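Local coordinates for protein peptidase S15/CocE/NonD (Thaumarchaeota archaeon SCGC AB-539-E09, PDB 4PF1) that acts as an aminopeptidase, a serine peptidase of the alpha/beta hydrolase fold that probably trims residues from the N-termini of peptides, at residues A[115-120]-A[127-132]; A[131-136]-A[160-165]. All blocks are in the same frame, centred on the assembly; numbering follows the deposited sequence.

Contact 1 of 2, residues A[115-120]-A[127-132]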
loop_
_atom_site.group_PDB
_atom_site.type_symbol
_atom_site.label_atom_id
_atom_site.label_comp_id
_atom_site.label_asym_id
_atom_site.label_seq_id
_atom_site.Cartn_x
_atom_site.Cartn_y
_atom_site.Cartn_z
ATOM N N GLY A 115 14.163 4.047 44.134
ATOM C CA GLY A 115 15.245 4.050 43.162
ATOM C C GLY A 115 15.063 2.980 42.111
ATOM O O GLY A 115 14.410 1.958 42.362
ATOM N N TYR A 116 15.618 3.206 40.915
ATOM C CA TYR A 116 15.472 2.230 39.851
ATOM C C TYR A 116 16.796 1.564 39.510
ATOM O O TYR A 116 17.756 2.231 39.122
ATOM C CB TYR A 116 14.828 2.848 38.596
ATOM C CG TYR A 116 14.682 1.865 37.454
ATOM C CD1 TYR A 116 13.830 0.769 37.557
ATOM C CD2 TYR A 116 15.452 1.986 36.302
ATOM C CE1 TYR A 116 13.726 -0.166 36.530
ATOM C CE2 TYR A 116 15.352 1.060 35.263
ATOM C CZ TYR A 116 14.482 -0.012 35.380
ATOM O OH TYR A 116 14.375 -0.930 34.368
ATOM N N MET A 117 16.826 0.234 39.649
ATOM C CA MET A 117 17.958 -0.611 39.295
ATOM C C MET A 117 17.522 -1.519 38.160
ATOM O O MET A 117 16.570 -2.287 38.338
ATOM C CB MET A 117 18.427 -1.434 40.510
ATOM C CG MET A 117 19.291 -0.656 41.484
ATOM S SD MET A 117 19.650 -1.605 42.990
ATOM C CE MET A 117 20.919 -2.714 42.382
ATOM N N MET A 118 18.157 -1.383 36.972
ATOM C CA MET A 118 17.853 -2.174 35.769
ATOM C C MET A 118 17.791 -3.662 36.122
ATOM O O MET A 118 18.778 -4.205 36.607
ATOM C CB MET A 118 18.915 -1.918 34.675
ATOM C CG MET A 118 18.739 -2.772 33.412
ATOM S SD MET A 118 17.373 -2.251 32.354
ATOM C CE MET A 118 18.000 -0.659 31.756
ATOM N N ASN A 119 16.614 -4.303 35.911
ATOM C CA ASN A 119 16.374 -5.722 36.225
ATOM C C ASN A 119 16.887 -6.042 37.632
ATOM O O ASN A 119 17.711 -6.950 37.798
ATOM C CB ASN A 119 17.032 -6.645 35.178
ATOM C CG ASN A 119 16.518 -6.463 33.780
ATOM O OD1 ASN A 119 17.195 -5.888 32.924
ATOM N ND2 ASN A 119 15.329 -6.991 33.502
ATOM N N LYS A 120 16.454 -5.239 38.634
ATOM C CA LYS A 120 16.894 -5.344 40.028
ATOM C C LYS A 120 16.973 -6.813 40.475
ATOM O O LYS A 120 15.965 -7.523 40.428
ATOM C CB LYS A 120 15.967 -4.543 40.957
ATOM C CG LYS A 120 16.587 -4.240 42.310
ATOM C CD LYS A 120 15.583 -3.631 43.248
ATOM C CE LYS A 120 16.233 -3.172 44.526
ATOM N NZ LYS A 120 15.241 -2.596 45.472
ATOM N N ASN A 127 22.471 -6.631 45.549
ATOM C CA ASN A 127 21.324 -5.866 46.042
ATOM C C ASN A 127 21.342 -5.778 47.579
ATOM O O ASN A 127 20.941 -6.720 48.265
ATOM C CB ASN A 127 19.999 -6.472 45.531
ATOM C CG ASN A 127 18.748 -5.733 45.952
ATOM O OD1 ASN A 127 18.785 -4.603 46.453
ATOM N ND2 ASN A 127 17.602 -6.355 45.729
ATOM N N THR A 128 21.786 -4.624 48.108
ATOM C CA THR A 128 21.878 -4.367 49.553
ATOM C C THR A 128 20.795 -3.367 50.022
ATOM O O THR A 128 20.900 -2.825 51.124
ATOM C CB THR A 128 23.291 -3.852 49.911
ATOM O OG1 THR A 128 23.598 -2.710 49.103
ATOM C CG2 THR A 128 24.367 -4.920 49.743
ATOM N N THR A 129 19.743 -3.146 49.201
ATOM C CA THR A 129 18.673 -2.192 49.524
ATOM C C THR A 129 17.704 -2.753 50.573
ATOM O O THR A 129 17.069 -1.982 51.294
ATOM C CB THR A 129 17.915 -1.758 48.257
ATOM O OG1 THR A 129 17.155 -2.856 47.747
ATOM C CG2 THR A 129 18.842 -1.193 47.178
ATOM N N GLY A 130 17.596 -4.079 50.641
ATOM C CA GLY A 130 16.696 -4.760 51.564
ATOM C C GLY A 130 15.448 -5.300 50.893
ATOM O O GLY A 130 14.798 -6.202 51.427
ATOM N N THR A 131 15.102 -4.751 49.712
ATOM C CA THR A 131 13.932 -5.174 48.930
ATOM C C THR A 131 14.341 -5.591 47.519
ATOM O O THR A 131 15.407 -5.202 47.039
ATOM C CB THR A 131 12.872 -4.047 48.857
ATOM O OG1 THR A 131 13.419 -2.919 48.169
ATOM C CG2 THR A 131 12.330 -3.640 50.235
ATOM N N ASP A 132 13.487 -6.382 46.856
ATOM C CA ASP A 132 13.670 -6.806 45.469
ATOM C C ASP A 132 12.295 -7.017 44.826
ATOM O O ASP A 132 11.276 -6.758 45.477
ATOM C CB ASP A 132 14.572 -8.060 45.359
ATOM C CG ASP A 132 14.183 -9.237 46.232
ATOM O OD1 ASP A 132 13.004 -9.635 46.198
ATOM O OD2 ASP A 132 15.079 -9.815 46.879
#

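Contact 2 of 2, residues A[131-136]-A[160-165]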
loop_
_atom_site.group_PDB
_atom_site.type_symbol
_atom_site.label_atom_id
_atom_site.label_comp_id
_atom_site.label_asym_id
_atom_site.label_seq_id
_atom_site.Cartn_x
_atom_site.Cartn_y
_atom_site.Cartn_z
ATOM N N THR A 131 15.102 -4.751 49.712
ATOM C CA THR A 131 13.932 -5.174 48.930
ATOM C C THR A 131 14.341 -5.591 47.519
ATOM O O THR A 131 15.407 -5.202 47.039
ATOM C CB THR A 131 12.872 -4.047 48.857
ATOM O OG1 THR A 131 13.419 -2.919 48.169
ATOM C CG2 THR A 131 12.330 -3.640 50.235
ATOM N N ASP A 132 13.487 -6.382 46.856
ATOM C CA ASP A 132 13.670 -6.806 45.469
ATOM C C ASP A 132 12.295 -7.017 44.826
ATOM O O ASP A 132 11.276 -6.758 45.477
ATOM C CB ASP A 132 14.572 -8.060 45.359
ATOM C CG ASP A 132 14.183 -9.237 46.232
ATOM O OD1 ASP A 132 13.004 -9.635 46.198
ATOM O OD2 ASP A 132 15.079 -9.815 46.879
ATOM N N HIS A 133 12.254 -7.457 43.555
ATOM C CA HIS A 133 10.986 -7.662 42.845
ATOM C C HIS A 133 10.100 -8.709 43.527
ATOM O O HIS A 133 8.885 -8.552 43.509
ATOM C CB HIS A 133 11.221 -8.042 41.381
ATOM C CG HIS A 133 11.581 -6.881 40.509
ATOM N ND1 HIS A 133 10.624 -5.985 40.069
ATOM C CD2 HIS A 133 12.784 -6.517 40.008
ATOM C CE1 HIS A 133 11.272 -5.105 39.324
ATOM N NE2 HIS A 133 12.573 -5.386 39.256
ATOM N N SER A 134 10.699 -9.750 44.153
ATOM C CA SER A 134 9.938 -10.801 44.837
ATOM C C SER A 134 9.288 -10.296 46.140
ATOM O O SER A 134 8.158 -10.686 46.433
ATOM C CB SER A 134 10.810 -12.025 45.114
ATOM O OG SER A 134 11.749 -11.806 46.151
ATOM N N THR A 135 9.988 -9.435 46.914
ATOM C CA THR A 135 9.436 -8.891 48.166
ATOM C C THR A 135 8.357 -7.867 47.845
ATOM O O THR A 135 7.327 -7.831 48.523
ATOM C CB THR A 135 10.528 -8.305 49.087
ATOM O OG1 THR A 135 10.959 -7.031 48.601
ATOM C CG2 THR A 135 11.707 -9.235 49.264
ATOM N N ASP A 136 8.591 -7.040 46.801
ATOM C CA ASP A 136 7.627 -6.044 46.332
ATOM C C ASP A 136 6.362 -6.739 45.806
ATOM O O ASP A 136 5.253 -6.284 46.098
ATOM C CB ASP A 136 8.250 -5.137 45.249
ATOM C CG ASP A 136 9.166 -4.034 45.783
ATOM O OD1 ASP A 136 9.234 -3.858 47.024
ATOM O OD2 ASP A 136 9.787 -3.329 44.960
ATOM N N GLY A 160 5.508 -10.428 29.182
ATOM C CA GLY A 160 6.610 -10.708 28.272
ATOM C C GLY A 160 7.803 -9.790 28.443
ATOM O O GLY A 160 7.653 -8.653 28.900
ATOM N N SER A 161 9.005 -10.279 28.048
ATOM C CA SER A 161 10.280 -9.542 28.101
ATOM C C SER A 161 10.628 -9.143 29.557
ATOM O O SER A 161 10.793 -10.034 30.396
ATOM C CB SER A 161 10.230 -8.325 27.180
ATOM O OG SER A 161 11.527 -7.887 26.822
ATOM N N TYR A 162 10.716 -7.818 29.860
ATOM C CA TYR A 162 10.966 -7.314 31.220
ATOM C C TYR A 162 9.807 -7.718 32.137
ATOM O O TYR A 162 10.032 -8.089 33.288
ATOM C CB TYR A 162 11.135 -5.785 31.206
ATOM C CG TYR A 162 11.930 -5.214 32.366
ATOM C CD1 TYR A 162 11.413 -5.221 33.662
ATOM C CD2 TYR A 162 13.135 -4.552 32.151
ATOM C CE1 TYR A 162 12.113 -4.645 34.724
ATOM C CE2 TYR A 162 13.843 -3.975 33.205
ATOM C CZ TYR A 162 13.321 -4.012 34.488
ATOM O OH TYR A 162 14.010 -3.431 35.527
ATOM N N GLU A 163 8.568 -7.691 31.602
ATOM C CA GLU A 163 7.368 -8.113 32.332
ATOM C C GLU A 163 7.390 -9.632 32.556
ATOM O O GLU A 163 6.749 -10.125 33.476
ATOM C CB GLU A 163 6.093 -7.685 31.589
ATOM C CG GLU A 163 5.937 -6.174 31.492
ATOM C CD GLU A 163 4.810 -5.673 30.608
ATOM O OE1 GLU A 163 4.066 -6.506 30.046
ATOM O OE2 GLU A 163 4.673 -4.436 30.479
ATOM N N GLY A 164 8.148 -10.344 31.720
ATOM C CA GLY A 164 8.373 -11.777 31.853
ATOM C C GLY A 164 9.385 -12.051 32.945
ATOM O O GLY A 164 9.249 -13.018 33.694
ATOM N N TYR A 165 10.402 -11.169 33.052
ATOM C CA TYR A 165 11.431 -11.215 34.094
ATOM C C TYR A 165 10.779 -10.981 35.462
ATOM O O TYR A 165 11.080 -11.706 36.407
ATOM C CB TYR A 165 12.538 -10.168 33.810
ATOM C CG TYR A 165 13.455 -9.878 34.981
ATOM C CD1 TYR A 165 14.577 -10.662 35.224
ATOM C CD2 TYR A 165 13.226 -8.788 35.819
ATOM C CE1 TYR A 165 15.428 -10.396 36.296
ATOM C CE2 TYR A 165 14.061 -8.524 36.906
ATOM C CZ TYR A 165 15.170 -9.323 37.131
ATOM O OH TYR A 165 16.020 -9.055 38.175
HETATM O O HOH W 1 13.985 -3.277 38.129
#

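Contact 1 of 2, residues A[115-120]-A[127-132]
Lys120 drives straight into the turn 127-132, and its ammonium group is where the packing is tightest. With CG anti to the backbone N (chi1 -162°) and every later torsion extended, the chain arrives tip to tip with Thr129, where Lys120 NZ donates to Thr129 OG1 at 3.0 Å. NZ of Lys120 also donates to Thr131 O at 3.0 Å, standing above that carbonyl plane, and more weakly to Thr131 OG1. Asn127 crosses the lysine chain at about a right angle, its OD1 lying 3.5 Å from Lys120 CE. Asn127 ND2 reaches Thr131 O at 2.8 Å from the face opposite the lysine, so two donors grip this one carbonyl; ND2 bonds to Pro121 O as well. OD1 of Asn127 takes the Thr129 hydroxyl, OG1, at 2.7 Å, in the carbonyl plane and on a lone pair. Thr129 N adds a longer bond to the same OD1. A leucine in place of Asn127 would probably leave Thr131 O without its amide donor, and the hydroxyl and N-H of Thr129 without the acceptor they share, undoing the turn. The other flank is looser: Met117 SD only grazes Thr129 CG2 at 4.3 Å, the turn faces outward at Thr128 and Gly130, and Thr128 OG1 bonds to Asp14 of the second subunit. The bond from Thr129 N to Asn127 OD1 makes an Asx turn, here built into the long loop that leads from strand 100-105 to the N-cap of helix 133-147.

Contact 2 of 2, residues A[131-136]-A[160-165]
His133, in the first turn of helix 133-147, meets Tyr162 and Tyr165 at the start of helix 162-169, just after the tight strand-to-helix turn at Ser161. That turn looks like the nucleophile elbow of alpha/beta hydrolases: Ser161 has phi 61° and psi -118°, and is probably the catalytic serine. From CB, which points toward the other helix, the histidine sends CG anti to its carbonyl carbon, and the ring stands between the two helices. CD2 of His133 then lies 3.9 Å from CE2 of Tyr165. The rings form an offset edge-to-face pair, with planes at 87° and centroids 5.8 Å apart, and Tyr165 supplies the edge. On the ring's other branch, ND1 is bonded away from the tyrosines, the polar partner of this histidine being Arg66. The helix start beneath is fixed by a capping box: Thr135 N donates to Asp132 OD1, and Asp132 N returns a bond to Thr135 OG1 at 3.1 Å. At the ring tip, NE2 of His133 holds a water at 2.8 Å, and OH of Tyr162, which also bonds to Asn119 N, holds the same water at 2.6 Å, in the plane of both rings.

In the fold
The two contacts lie with their centres 10 Å apart and share Thr131 and Asp132, where the turn of contact 1 runs into the helix of contact 2. Tyr165 ties them across space: Lys120 O and Asn119 O each lie 2.7 Å from Tyr165 OH, whose one proton they must share or take in turn. Lys120 O also packs against His133 CD2 at 3.4 Å. Tyr162 OH makes a second tie, bonding to Tyr116 OH as well as to Asn119 N. Loop 115-120 is thus fastened to the helix that follows the presumed nucleophile Ser161. Glycerol, probably from crystallisation, bonds to Ser161 OG, and glycerol also comes within about 3 Å (nearest atoms) of the Tyr165 side chain, consistent with a pocket there.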